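Local atomic coordinates of GTPase HflX (Sulfolobus solfataricus P2, PDB entry 2QTF), a protein that is a GTP-specific GTPase that associates with the 50S ribosomal subunit and may act during protein synthesis or ribosome biogenesis. Residues K86-L91 with L112-P117; I93-A98 with M105-A110; R218-I221 with R226-M229. One frame throughout, in Å; residues are numbered along the deposited sequence.

Interaction 1. Residues K86-L91 with L112-P117; sequences KILLLL and LKYELP
The phenol of Tyr-114 lies across Ile-87 and Leu-88, and its OH reaches past them to a hydrogen bond with OD2 of Asp-85, the residue just ahead of segment 86-91. The other carboxylate oxygen of Asp-85, OD1, takes the backbone N of Leu-88, so one acidic side chain serves both the first turn of the helix that follows it and the tyrosine of helix 101-121. This is the wide end of a helical hairpin, in which helix 86-97 turns back into helix 101-121; the closest pair of CA atoms, those of Leu-88 and Tyr-114, is still 8.4 Å apart, and the ring spans the interval. With CG anti to the backbone N (chi1 -151°), the torsion lays the Tyr-114 ring against Ile-87 and Leu-88. Ile-87 covers one face: its CG2 methyl sits 3.7 Å from the centroid of the Tyr-114 ring, only 7° off the normal, a clean CH-pi contact. The other branch of Ile-87 runs out beside the phenol, and its CD1 comes to 3.6 Å from CE1 of Tyr-114. A phenylalanine here would keep the CH-pi contact with Ile-87 but would probably leave OD2 of Asp-85 without its hydroxyl mate and the ring less fixed in position. Phe-71 of helix 68-78 touches both Tyr-114 and Leu-88, tying the hairpin to the rest of the N-terminal domain. Leu-88 meets the ring obliquely, through CG and the CD2 methyl; CD2 of Leu-88 lies 3.8 Å from CD2 of Tyr-114.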
ATOM      1  N   LYS A  86     -13.163   2.604  -3.691  1.00 19.06           N
ATOM      2  CA  LYS A  86     -11.719   2.605  -3.963  1.00 21.31           C
ATOM      3  C   LYS A  86     -10.979   3.676  -3.145  1.00 17.94           C
ATOM      4  O   LYS A  86      -9.861   3.422  -2.681  1.00 17.84           O
ATOM      5  CB  LYS A  86     -11.442   2.974  -5.438  1.00 21.80           C
ATOM      6  CG  LYS A  86      -9.922   3.041  -5.719  1.00 25.03           C
ATOM      7  CD  LYS A  86      -9.759   3.272  -7.267  1.00 31.65           C
ATOM      8  CE  LYS A  86      -8.294   3.548  -7.599  1.00 40.71           C
ATOM      9  NZ  LYS A  86      -8.092   4.409  -8.902  1.00 39.83           N
ATOM     10  N   ILE A  87     -11.627   4.799  -2.950  1.00 17.65           N
ATOM     11  CA  ILE A  87     -11.085   5.889  -2.113  1.00 19.86           C
ATOM     12  C   ILE A  87     -10.956   5.456  -0.653  1.00 19.33           C
ATOM     13  O   ILE A  87      -9.926   5.629  -0.089  1.00 17.20           O
ATOM     14  CB  ILE A  87     -11.854   7.222  -2.293  1.00 20.15           C
ATOM     15  CG1 ILE A  87     -11.632   7.667  -3.761  1.00 24.24           C
ATOM     16  CG2 ILE A  87     -11.511   8.253  -1.221  1.00 19.08           C
ATOM     17  CD1 ILE A  87     -11.701   9.018  -3.999  1.00 36.14           C
ATOM     18  N   LEU A  88     -12.024   4.974  -0.064  1.00 17.38           N
ATOM     19  CA  LEU A  88     -11.989   4.569   1.342  1.00 16.58           C
ATOM     20  C   LEU A  88     -11.033   3.369   1.536  1.00 17.36           C
ATOM     21  O   LEU A  88     -10.373   3.278   2.582  1.00 15.55           O
ATOM     22  CB  LEU A  88     -13.421   4.240   1.815  1.00 16.49           C
ATOM     23  CG  LEU A  88     -14.397   5.446   1.974  1.00 16.93           C
ATOM     24  CD1 LEU A  88     -15.727   4.918   2.614  1.00 22.66           C
ATOM     25  CD2 LEU A  88     -13.758   6.563   2.781  1.00 17.95           C
ATOM     26  N   LEU A  89     -10.909   2.484   0.558  1.00 15.89           N
ATOM     27  CA  LEU A  89      -9.965   1.376   0.667  1.00 16.64           C
ATOM     28  C   LEU A  89      -8.539   1.905   0.752  1.00 17.14           C
ATOM     29  O   LEU A  89      -7.689   1.432   1.544  1.00 14.93           O
ATOM     30  CB  LEU A  89     -10.132   0.359  -0.528  1.00 17.74           C
ATOM     31  CG  LEU A  89      -9.010  -0.733  -0.671  1.00 15.34           C
ATOM     32  CD1 LEU A  89      -9.123  -1.716   0.453  1.00 17.42           C
ATOM     33  CD2 LEU A  89      -8.961  -1.531  -2.050  1.00 21.11           C
ATOM     34  N   LEU A  90      -8.184   2.811  -0.154  1.00 17.56           N
ATOM     35  CA  LEU A  90      -6.757   3.278  -0.135  1.00 18.37           C
ATOM     36  C   LEU A  90      -6.542   4.086   1.138  1.00 18.49           C
ATOM     37  O   LEU A  90      -5.428   4.033   1.689  1.00 18.65           O
ATOM     38  CB  LEU A  90      -6.438   4.212  -1.353  1.00 18.64           C
ATOM     39  CG  LEU A  90      -6.536   3.478  -2.687  1.00 26.53           C
ATOM     40  CD1 LEU A  90      -6.476   4.375  -3.988  1.00 26.24           C
ATOM     41  CD2 LEU A  90      -5.562   2.368  -2.783  1.00 31.10           C
ATOM     42  N   LEU A  91      -7.553   4.863   1.597  1.00 17.16           N
ATOM     43  CA  LEU A  91      -7.369   5.594   2.863  1.00 16.28           C
ATOM     44  C   LEU A  91      -7.163   4.597   4.050  1.00 16.88           C
ATOM     45  O   LEU A  91      -6.370   4.854   4.979  1.00 17.18           O
ATOM     46  CB  LEU A  91      -8.551   6.592   3.180  1.00 17.29           C
ATOM     47  CG  LEU A  91      -8.500   7.830   2.221  1.00 15.32           C
ATOM     48  CD1 LEU A  91      -9.861   8.509   2.329  1.00 14.51           C
ATOM     49  CD2 LEU A  91      -7.270   8.691   2.696  1.00 16.60           C
ATOM     50  N   LEU A 112     -13.110  12.789   6.207  1.00 17.50           N
ATOM     51  CA  LEU A 112     -14.149  13.804   6.473  1.00 20.35           C
ATOM     52  C   LEU A 112     -14.634  14.463   5.228  1.00 20.17           C
ATOM     53  O   LEU A 112     -15.869  14.649   5.046  1.00 22.01           O
ATOM     54  CB  LEU A 112     -13.618  14.887   7.430  1.00 20.20           C
ATOM     55  CG  LEU A 112     -13.365  14.342   8.856  1.00 27.39           C
ATOM     56  CD1 LEU A 112     -12.709  15.380   9.723  1.00 21.06           C
ATOM     57  CD2 LEU A 112     -14.690  13.789   9.523  1.00 29.10           C
ATOM     58  N   LYS A 113     -13.706  14.883   4.382  1.00 19.75           N
ATOM     59  CA  LYS A 113     -14.099  15.559   3.096  1.00 20.09           C
ATOM     60  C   LYS A 113     -14.897  14.587   2.234  1.00 21.88           C
ATOM     61  O   LYS A 113     -15.876  15.000   1.587  1.00 20.49           O
ATOM     62  CB  LYS A 113     -12.839  16.017   2.332  1.00 17.69           C
ATOM     63  CG  LYS A 113     -12.300  17.323   3.018  1.00 23.03           C
ATOM     64  CD  LYS A 113     -11.167  17.900   2.184  1.00 28.30           C
ATOM     65  CE  LYS A 113     -10.982  19.402   2.549  1.00 39.88           C
ATOM     66  NZ  LYS A 113     -10.155  20.117   1.490  1.00 42.89           N
ATOM     67  N   TYR A 114     -14.533  13.309   2.255  1.00 18.68           N
ATOM     68  CA  TYR A 114     -15.290  12.322   1.460  1.00 21.60           C
ATOM     69  C   TYR A 114     -16.689  12.067   1.958  1.00 22.59           C
ATOM     70  O   TYR A 114     -17.599  11.694   1.182  1.00 23.92           O
ATOM     71  CB  TYR A 114     -14.503  10.983   1.389  1.00 22.06           C
ATOM     72  CG  TYR A 114     -14.748  10.161   0.134  1.00 22.67           C
ATOM     73  CD1 TYR A 114     -14.471  10.684  -1.140  1.00 22.98           C
ATOM     74  CD2 TYR A 114     -15.305   8.907   0.218  1.00 26.41           C
ATOM     75  CE1 TYR A 114     -14.728   9.940  -2.273  1.00 24.82           C
ATOM     76  CE2 TYR A 114     -15.530   8.154  -0.869  1.00 21.76           C
ATOM     77  CZ  TYR A 114     -15.257   8.723  -2.141  1.00 22.75           C
ATOM     78  OH  TYR A 114     -15.411   7.952  -3.257  1.00 22.55           O
ATOM     79  N   GLU A 115     -16.897  12.219   3.260  1.00 23.24           N
ATOM     80  CA  GLU A 115     -18.210  12.010   3.827  1.00 24.58           C
ATOM     81  C   GLU A 115     -19.119  13.204   3.553  1.00 25.68           C
ATOM     82  O   GLU A 115     -20.300  13.046   3.603  1.00 24.26           O
ATOM     83  CB  GLU A 115     -18.159  11.981   5.372  1.00 25.89           C
ATOM     84  CG  GLU A 115     -18.396  10.799   6.176  1.00 31.43           C
ATOM     85  CD  GLU A 115     -19.194   9.653   5.534  1.00 28.77           C
ATOM     86  OE1 GLU A 115     -18.470   8.811   5.074  1.00 27.73           O
ATOM     87  OE2 GLU A 115     -20.437   9.522   5.625  1.00 26.54           O
ATOM     88  N   LEU A 116     -18.600  14.416   3.376  1.00 24.65           N
ATOM     89  CA  LEU A 116     -19.522  15.578   3.192  1.00 27.74           C
ATOM     90  C   LEU A 116     -20.614  15.429   2.092  1.00 27.58           C
ATOM     91  O   LEU A 116     -21.756  15.759   2.362  1.00 27.98           O
ATOM     92  CB  LEU A 116     -18.724  16.854   2.858  1.00 28.25           C
ATOM     93  CG  LEU A 116     -18.152  17.662   4.030  1.00 33.64           C
ATOM     94  CD1 LEU A 116     -17.501  18.988   3.506  1.00 31.50           C
ATOM     95  CD2 LEU A 116     -19.315  17.992   5.049  1.00 34.65           C
ATOM     96  N   PRO A 117     -20.242  14.997   0.871  1.00 27.95           N
ATOM     97  CA  PRO A 117     -21.247  14.772  -0.217  1.00 28.28           C
ATOM     98  C   PRO A 117     -22.236  13.695   0.162  1.00 28.50           C
ATOM     99  O   PRO A 117     -23.416  13.767  -0.210  1.00 27.52           O
ATOM    100  CB  PRO A 117     -20.413  14.340  -1.412  1.00 29.85           C
ATOM    101  CG  PRO A 117     -18.966  14.671  -1.046  1.00 28.78           C
ATOM    102  CD  PRO A 117     -18.874  14.667   0.414  1.00 27.95           C
TER

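Interaction 2. Residues I93-A98 with M105-A110; sequences IFALHA and MQIELA. With CD (cadmium ion), chain C.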
ATOM      1  N   ILE A  93      -5.601   1.584   3.784  1.00 14.90           N
ATOM      2  CA  ILE A  93      -4.182   1.175   3.602  1.00 17.82           C
ATOM      3  C   ILE A  93      -3.279   2.227   4.247  1.00 17.10           C
ATOM      4  O   ILE A  93      -2.381   1.925   5.031  1.00 17.78           O
ATOM      5  CB  ILE A  93      -3.849   1.028   2.085  1.00 18.68           C
ATOM      6  CG1 ILE A  93      -4.683  -0.119   1.515  1.00 20.13           C
ATOM      7  CG2 ILE A  93      -2.308   0.888   1.881  1.00 19.39           C
ATOM      8  CD1 ILE A  93      -4.595  -0.217   0.002  1.00 19.63           C
ATOM      9  N   PHE A  94      -3.596   3.467   3.990  1.00 17.62           N
ATOM     10  CA  PHE A  94      -2.729   4.574   4.524  1.00 17.54           C
ATOM     11  C   PHE A  94      -2.793   4.591   6.047  1.00 16.44           C
ATOM     12  O   PHE A  94      -1.748   4.679   6.709  1.00 18.39           O
ATOM     13  CB  PHE A  94      -3.088   5.948   3.931  1.00 18.63           C
ATOM     14  CG  PHE A  94      -3.078   6.034   2.378  1.00 18.86           C
ATOM     15  CD1 PHE A  94      -2.400   5.132   1.594  1.00 20.90           C
ATOM     16  CD2 PHE A  94      -3.654   7.179   1.779  1.00 15.91           C
ATOM     17  CE1 PHE A  94      -2.448   5.215   0.195  1.00 17.45           C
ATOM     18  CE2 PHE A  94      -3.684   7.327   0.325  1.00 18.97           C
ATOM     19  CZ  PHE A  94      -3.086   6.346  -0.449  1.00 20.29           C
ATOM     20  N   ALA A  95      -4.009   4.495   6.589  1.00 18.57           N
ATOM     21  CA  ALA A  95      -4.233   4.533   8.033  1.00 18.02           C
ATOM     22  C   ALA A  95      -3.428   3.390   8.703  1.00 20.71           C
ATOM     23  O   ALA A  95      -2.947   3.536   9.802  1.00 21.36           O
ATOM     24  CB  ALA A  95      -5.757   4.388   8.300  1.00 19.10           C
ATOM     25  N   LEU A  96      -3.379   2.216   8.080  1.00 18.22           N
ATOM     26  CA  LEU A  96      -2.678   1.051   8.649  1.00 19.90           C
ATOM     27  C   LEU A  96      -1.170   1.215   8.520  1.00 22.14           C
ATOM     28  O   LEU A  96      -0.414   0.591   9.285  1.00 23.97           O
ATOM     29  CB  LEU A  96      -3.191  -0.263   7.942  1.00 18.57           C
ATOM     30  CG  LEU A  96      -4.686  -0.525   8.230  1.00 19.34           C
ATOM     31  CD1 LEU A  96      -5.088  -1.875   7.347  1.00 20.38           C
ATOM     32  CD2 LEU A  96      -5.015  -0.783   9.765  1.00 24.09           C
ATOM     33  N   HIS A  97      -0.686   2.086   7.600  1.00 20.40           N
ATOM     34  CA  HIS A  97       0.767   2.169   7.473  1.00 19.55           C
ATOM     35  C   HIS A  97       1.317   3.457   8.074  1.00 22.67           C
ATOM     36  O   HIS A  97       2.533   3.604   8.166  1.00 25.97           O
ATOM     37  CB  HIS A  97       1.195   2.097   6.014  1.00 17.24           C
ATOM     38  CG  HIS A  97       0.994   0.741   5.397  1.00 20.66           C
ATOM     39  ND1 HIS A  97      -0.252   0.242   5.033  1.00 17.80           N
ATOM     40  CD2 HIS A  97       1.881  -0.236   5.137  1.00 17.85           C
ATOM     41  CE1 HIS A  97      -0.085  -0.970   4.521  1.00 20.50           C
ATOM     42  NE2 HIS A  97       1.204  -1.256   4.536  1.00 19.94           N
ATOM     43  N   ALA A  98       0.469   4.405   8.453  1.00 20.95           N
ATOM     44  CA  ALA A  98       0.950   5.713   8.896  1.00 21.96           C
ATOM     45  C   ALA A  98       1.273   5.641  10.398  1.00 23.75           C
ATOM     46  O   ALA A  98       0.475   5.174  11.171  1.00 23.59           O
ATOM     47  CB  ALA A  98      -0.166   6.769   8.640  1.00 20.68           C
ATOM     48  N   MET A 105      -3.567  12.975  10.503  1.00 22.11           N
ATOM     49  CA  MET A 105      -4.391  14.114  10.257  1.00 23.82           C
ATOM     50  C   MET A 105      -4.789  14.228   8.783  1.00 19.91           C
ATOM     51  O   MET A 105      -5.942  14.605   8.491  1.00 20.35           O
ATOM     52  CB  MET A 105      -3.597  15.367  10.718  1.00 23.36           C
ATOM     53  CG  MET A 105      -3.580  15.496  12.319  1.00 27.32           C
ATOM     54  SD  MET A 105      -2.386  16.880  12.638  1.00 35.31           S
ATOM     55  CE  MET A 105      -3.585  18.099  12.220  1.00 33.44           C
ATOM     56  N   GLN A 106      -3.843  13.986   7.845  1.00 19.53           N
ATOM     57  CA  GLN A 106      -4.240  14.129   6.414  1.00 20.93           C
ATOM     58  C   GLN A 106      -5.257  13.038   6.067  1.00 20.42           C
ATOM     59  O   GLN A 106      -6.121  13.226   5.201  1.00 19.43           O
ATOM     60  CB  GLN A 106      -3.068  13.897   5.464  1.00 19.40           C
ATOM     61  CG  GLN A 106      -2.071  15.072   5.476  1.00 23.98           C
ATOM     62  CD  GLN A 106      -2.536  16.299   4.663  1.00 24.68           C
ATOM     63  OE1 GLN A 106      -1.804  17.291   4.585  1.00 32.67           O
ATOM     64  NE2 GLN A 106      -3.718  16.272   4.133  1.00 17.65           N
ATOM     65  N   ILE A 107      -5.073  11.844   6.653  1.00 18.16           N
ATOM     66  CA  ILE A 107      -6.019  10.729   6.359  1.00 16.04           C
ATOM     67  C   ILE A 107      -7.401  11.069   6.932  1.00 15.67           C
ATOM     68  O   ILE A 107      -8.415  10.919   6.299  1.00 16.45           O
ATOM     69  CB  ILE A 107      -5.461   9.360   6.990  1.00 16.47           C
ATOM     70  CG1 ILE A 107      -4.195   8.950   6.175  1.00 15.02           C
ATOM     71  CG2 ILE A 107      -6.652   8.216   6.954  1.00 14.79           C
ATOM     72  CD1 ILE A 107      -3.193   8.048   6.907  1.00 18.69           C
ATOM     73  N   GLU A 108      -7.449  11.571   8.149  1.00 17.81           N
ATOM     74  CA  GLU A 108      -8.729  11.852   8.729  1.00 18.15           C
ATOM     75  C   GLU A 108      -9.421  13.022   7.936  1.00 19.83           C
ATOM     76  O   GLU A 108     -10.654  13.014   7.725  1.00 21.01           O
ATOM     77  CB  GLU A 108      -8.569  12.353  10.175  1.00 19.90           C
ATOM     78  CG  GLU A 108     -10.085  12.572  10.658  1.00 26.61           C
ATOM     79  CD  GLU A 108     -10.243  13.003  12.038  1.00 38.49           C
ATOM     80  OE1 GLU A 108     -11.446  13.013  12.457  1.00 33.41           O
ATOM     81  OE2 GLU A 108      -9.180  13.327  12.682  1.00 36.51           O
ATOM     82  N   LEU A 109      -8.624  14.009   7.568  1.00 21.26           N
ATOM     83  CA  LEU A 109      -9.090  15.169   6.709  1.00 20.97           C
ATOM     84  C   LEU A 109      -9.717  14.632   5.401  1.00 19.35           C
ATOM     85  O   LEU A 109     -10.839  14.982   5.040  1.00 18.69           O
ATOM     86  CB  LEU A 109      -7.877  16.090   6.391  1.00 19.59           C
ATOM     87  CG  LEU A 109      -8.300  17.303   5.467  1.00 23.19           C
ATOM     88  CD1 LEU A 109      -9.444  18.188   6.147  1.00 22.74           C
ATOM     89  CD2 LEU A 109      -7.050  18.133   5.162  1.00 21.61           C
ATOM     90  N   ALA A 110      -9.019  13.735   4.710  1.00 17.69           N
ATOM     91  CA  ALA A 110      -9.563  13.140   3.477  1.00 16.91           C
ATOM     92  C   ALA A 110     -10.839  12.325   3.713  1.00 17.51           C
ATOM     93  O   ALA A 110     -11.783  12.331   2.878  1.00 16.92           O
ATOM     94  CB  ALA A 110      -8.489  12.293   2.752  1.00 17.27           C
TER
HETATM   95 CD    CD C 402       2.269  -3.060   3.719  1.00 25.98          CD
HETATM   96  O   HOH W   1       3.155  -1.655   1.963  1.00 26.87           O
HETATM   97  O   HOH W   2       0.514  -2.988   1.951  1.00 35.63           O
HETATM   98  O   HOH W   3       3.488  -4.697   2.681  1.00 35.63           O
HETATM   99  O   HOH W   4       0.606  -4.635   4.456  1.00 28.11           O
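Ile-107 is the bump in this contact, and the hollow that takes it is formed by Phe-94, Ala-95 and Ala-98. The two segments flank the tight turn of the helical hairpin 86-97/101-121, where the two helices come close: the CA atoms of Ala-95 and Ile-107 are 6.7 Å apart. Two of the three residues lining the hollow are alanines, which leaves room for a branched side chain to push in against the backbone. The delta methyl goes deepest. Ile-107 CD1 lies 3.6 Å from Phe-94 C and equally close to Phe-94 CB. From the C-terminal side the methyl of Ala-98, the first residue to leave helical geometry, closes on it, with Ala-98 CB 3.7 Å from Ile-107 CD1. The gamma methyl rests on the shoulder: CG2 of Ile-107 stands 4.2 Å from CB of Ala-95. Of its side chain Phe-94 gives the hollow only CB, beside its backbone C, because its CG stands anti to the carbonyl carbon (chi1 -55°) and the ring swings off to Thr-251 of helix 245-253, on the G-domain side, near Val-234 of the predicted GTP site. Ile-107 touches Thr-251 as well, so the threonine adjoins both partners.

The same helix end carries a metal site. His-97 takes no part in the packing; it binds a cadmium ion whose ligands include OD2 of Asp-232 and four waters, joining the hairpin to the G domain. ND1 of His-97 gives its N-H to O of Ile-93, 2.7 Å away and near the plane of the ring, which sets the imidazole's rotation and presents NE2 of His-97 to the cadmium at 2.2 Å.

Interaction 3. Residues R218-I221 with R226-M229; sequences RYAI and RKIM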
ATOM      1  N   ARG A 218       5.916  -2.645  12.375  1.00 27.79           N
ATOM      2  CA  ARG A 218       7.326  -2.502  12.655  1.00 29.16           C
ATOM      3  C   ARG A 218       7.738  -3.706  13.515  1.00 31.31           C
ATOM      4  O   ARG A 218       7.136  -3.966  14.582  1.00 31.88           O
ATOM      5  CB  ARG A 218       7.647  -1.187  13.393  1.00 30.02           C
ATOM      6  CG  ARG A 218       7.122   0.128  12.696  1.00 30.73           C
ATOM      7  CD  ARG A 218       7.193   1.321  13.714  1.00 32.68           C
ATOM      8  NE  ARG A 218       8.585   1.627  13.986  1.00 31.90           N
ATOM      9  CZ  ARG A 218       9.380   2.272  13.152  1.00 38.60           C
ATOM     10  NH1 ARG A 218       8.931   2.715  11.975  1.00 39.19           N
ATOM     11  NH2 ARG A 218      10.644   2.481  13.493  1.00 41.14           N
ATOM     12  N   TYR A 219       8.788  -4.416  13.124  1.00 28.99           N
ATOM     13  CA  TYR A 219       9.019  -5.651  13.815  1.00 29.01           C
ATOM     14  C   TYR A 219      10.515  -5.895  13.888  1.00 28.06           C
ATOM     15  O   TYR A 219      11.184  -5.903  12.845  1.00 26.00           O
ATOM     16  CB  TYR A 219       8.363  -6.793  12.973  1.00 30.26           C
ATOM     17  CG  TYR A 219       8.267  -8.086  13.710  1.00 32.39           C
ATOM     18  CD1 TYR A 219       7.176  -8.350  14.557  1.00 36.63           C
ATOM     19  CD2 TYR A 219       9.246  -9.064  13.571  1.00 30.91           C
ATOM     20  CE1 TYR A 219       7.081  -9.587  15.279  1.00 38.75           C
ATOM     21  CE2 TYR A 219       9.142 -10.329  14.288  1.00 34.61           C
ATOM     22  CZ  TYR A 219       8.049 -10.559  15.100  1.00 34.48           C
ATOM     23  OH  TYR A 219       7.924 -11.745  15.754  1.00 37.87           O
ATOM     24  N   ALA A 220      11.050  -6.109  15.095  1.00 26.44           N
ATOM     25  CA  ALA A 220      12.474  -6.313  15.227  1.00 26.95           C
ATOM     26  C   ALA A 220      12.840  -7.811  15.031  1.00 28.53           C
ATOM     27  O   ALA A 220      12.162  -8.724  15.574  1.00 27.55           O
ATOM     28  CB  ALA A 220      13.026  -5.869  16.588  1.00 28.43           C
ATOM     29  N   ILE A 221      13.954  -8.024  14.348  1.00 26.77           N
ATOM     30  CA  ILE A 221      14.486  -9.358  14.227  1.00 28.32           C
ATOM     31  C   ILE A 221      15.974  -9.407  14.530  1.00 26.43           C
ATOM     32  O   ILE A 221      16.727  -8.425  14.263  1.00 26.26           O
ATOM     33  CB  ILE A 221      14.276 -10.023  12.808  1.00 29.42           C
ATOM     34  CG1 ILE A 221      14.881  -9.175  11.735  1.00 29.64           C
ATOM     35  CG2 ILE A 221      12.743 -10.140  12.461  1.00 31.73           C
ATOM     36  CD1 ILE A 221      15.020  -9.961  10.440  1.00 35.36           C
ATOM     37  N   ARG A 226      22.930  -9.075  15.840  1.00 27.65           N
ATOM     38  CA  ARG A 226      22.396  -7.707  15.717  1.00 29.24           C
ATOM     39  C   ARG A 226      20.914  -7.744  15.666  1.00 30.34           C
ATOM     40  O   ARG A 226      20.317  -8.678  15.087  1.00 28.61           O
ATOM     41  CB  ARG A 226      22.890  -7.020  14.462  1.00 28.82           C
ATOM     42  CG  ARG A 226      24.320  -6.635  14.609  1.00 34.08           C
ATOM     43  CD  ARG A 226      24.745  -5.820  13.419  1.00 39.08           C
ATOM     44  NE  ARG A 226      26.207  -5.825  13.358  1.00 42.73           N
ATOM     45  CZ  ARG A 226      26.962  -4.900  13.912  1.00 47.11           C
ATOM     46  NH1 ARG A 226      26.383  -3.882  14.542  1.00 52.50           N
ATOM     47  NH2 ARG A 226      28.284  -4.980  13.819  1.00 52.67           N
ATOM     48  N   LYS A 227      20.299  -6.724  16.252  1.00 30.60           N
ATOM     49  CA  LYS A 227      18.853  -6.618  16.244  1.00 30.10           C
ATOM     50  C   LYS A 227      18.532  -5.531  15.194  1.00 31.00           C
ATOM     51  O   LYS A 227      19.215  -4.502  15.196  1.00 29.97           O
ATOM     52  CB  LYS A 227      18.414  -6.303  17.686  1.00 31.72           C
ATOM     53  CG  LYS A 227      16.965  -5.999  17.883  1.00 34.36           C
ATOM     54  CD  LYS A 227      16.539  -5.964  19.427  1.00 35.07           C
ATOM     55  CE  LYS A 227      15.025  -5.514  19.557  1.00 36.58           C
ATOM     56  NZ  LYS A 227      14.605  -5.187  20.979  1.00 39.20           N
ATOM     57  N   ILE A 228      17.589  -5.790  14.249  1.00 28.16           N
ATOM     58  CA  ILE A 228      17.240  -4.876  13.139  1.00 28.17           C
ATOM     59  C   ILE A 228      15.749  -4.662  13.126  1.00 25.95           C
ATOM     60  O   ILE A 228      15.013  -5.647  13.273  1.00 25.19           O
ATOM     61  CB  ILE A 228      17.679  -5.446  11.752  1.00 28.97           C
ATOM     62  CG1 ILE A 228      19.207  -5.614  11.770  1.00 33.51           C
ATOM     63  CG2 ILE A 228      17.249  -4.568  10.575  1.00 28.80           C
ATOM     64  CD1 ILE A 228      19.729  -6.965  11.314  1.00 34.44           C
ATOM     65  N   MET A 229      15.331  -3.404  13.016  1.00 23.44           N
ATOM     66  CA  MET A 229      13.890  -3.025  12.957  1.00 24.27           C
ATOM     67  C   MET A 229      13.435  -3.016  11.460  1.00 22.25           C
ATOM     68  O   MET A 229      13.917  -2.202  10.655  1.00 23.43           O
ATOM     69  CB  MET A 229      13.656  -1.634  13.599  1.00 23.86           C
ATOM     70  CG  MET A 229      12.113  -1.233  13.622  1.00 25.80           C
ATOM     71  SD  MET A 229      11.135  -2.451  14.474  1.00 34.74           S
ATOM     72  CE  MET A 229      11.365  -2.175  16.210  1.00 37.39           C
TER
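Ile-221 and Ile-228 bind each other through both of their backbone polar groups. N of Ile-221 donates to O of Ile-228 at 2.8 Å, with an N-H...O angle of 168°, and N of Ile-228 returns the bond to O of Ile-221, also 2.8 Å long. The two thus form an antiparallel hydrogen-bonded pair. Each of these oxygens also has a CA-H near it: CA of Ala-220 lies 3.3 Å from O of Ile-228, and CA of Lys-227 approaches O of Ile-221 in the same manner. Ala-220 and Met-229, the neighbouring pair, are non-hydrogen-bonded across the strands; Met-229 makes its backbone bonds with Pro-180 and Ile-182 on the other side, while the backbone of Tyr-219 is hydrogen-bonded to Leu-230 further along.

Side chains pack on the face that carries Ala-220 and Met-229. CG of Met-229 leaves anti to the backbone N (chi1 -177°), then the chain bends twice and curls back over the partner strand, placing SD 3.3 Å from N of Tyr-219, in van der Waals contact. Its CE reaches CB of Ala-220, which CE of Lys-227 also touches, at 3.6 Å. Arg-218 crosses the methionine at about a right angle. On the Ile-221/Ile-228 face, Ile-228 packs against helix 341-355. Tyr-219, for its part, touches Phe-196 and Thr-200 of helix 192-200.

With strand 218-223 at the edge of the mixed sheet and Asp-232 ending the inner strand, this is the beta hairpin that precedes the DxxG motif in the P-loop GTPase fold.

Starting from the N terminus, the chain completes the parallel sheet with strand 82-84 and enters helix 86-97. Interaction 2 closes the short turn into helix 101-121, and interaction 1 closes the longer loop around it, since 86-91 precedes 93-98 and 112-117 follows 105-110. The two touch, CD2 of Leu-91 lying 3.8 Å from CB of Ala-110, and together they zip one helical hairpin from turn to open end. Interaction 3 comes later, in series, as a hairpin of the G domain; its centre is about 34 Å from that of interaction 1. The centre of interaction 2 is about 25 Å from that of interaction 3, their nearest atoms about 7 Å apart.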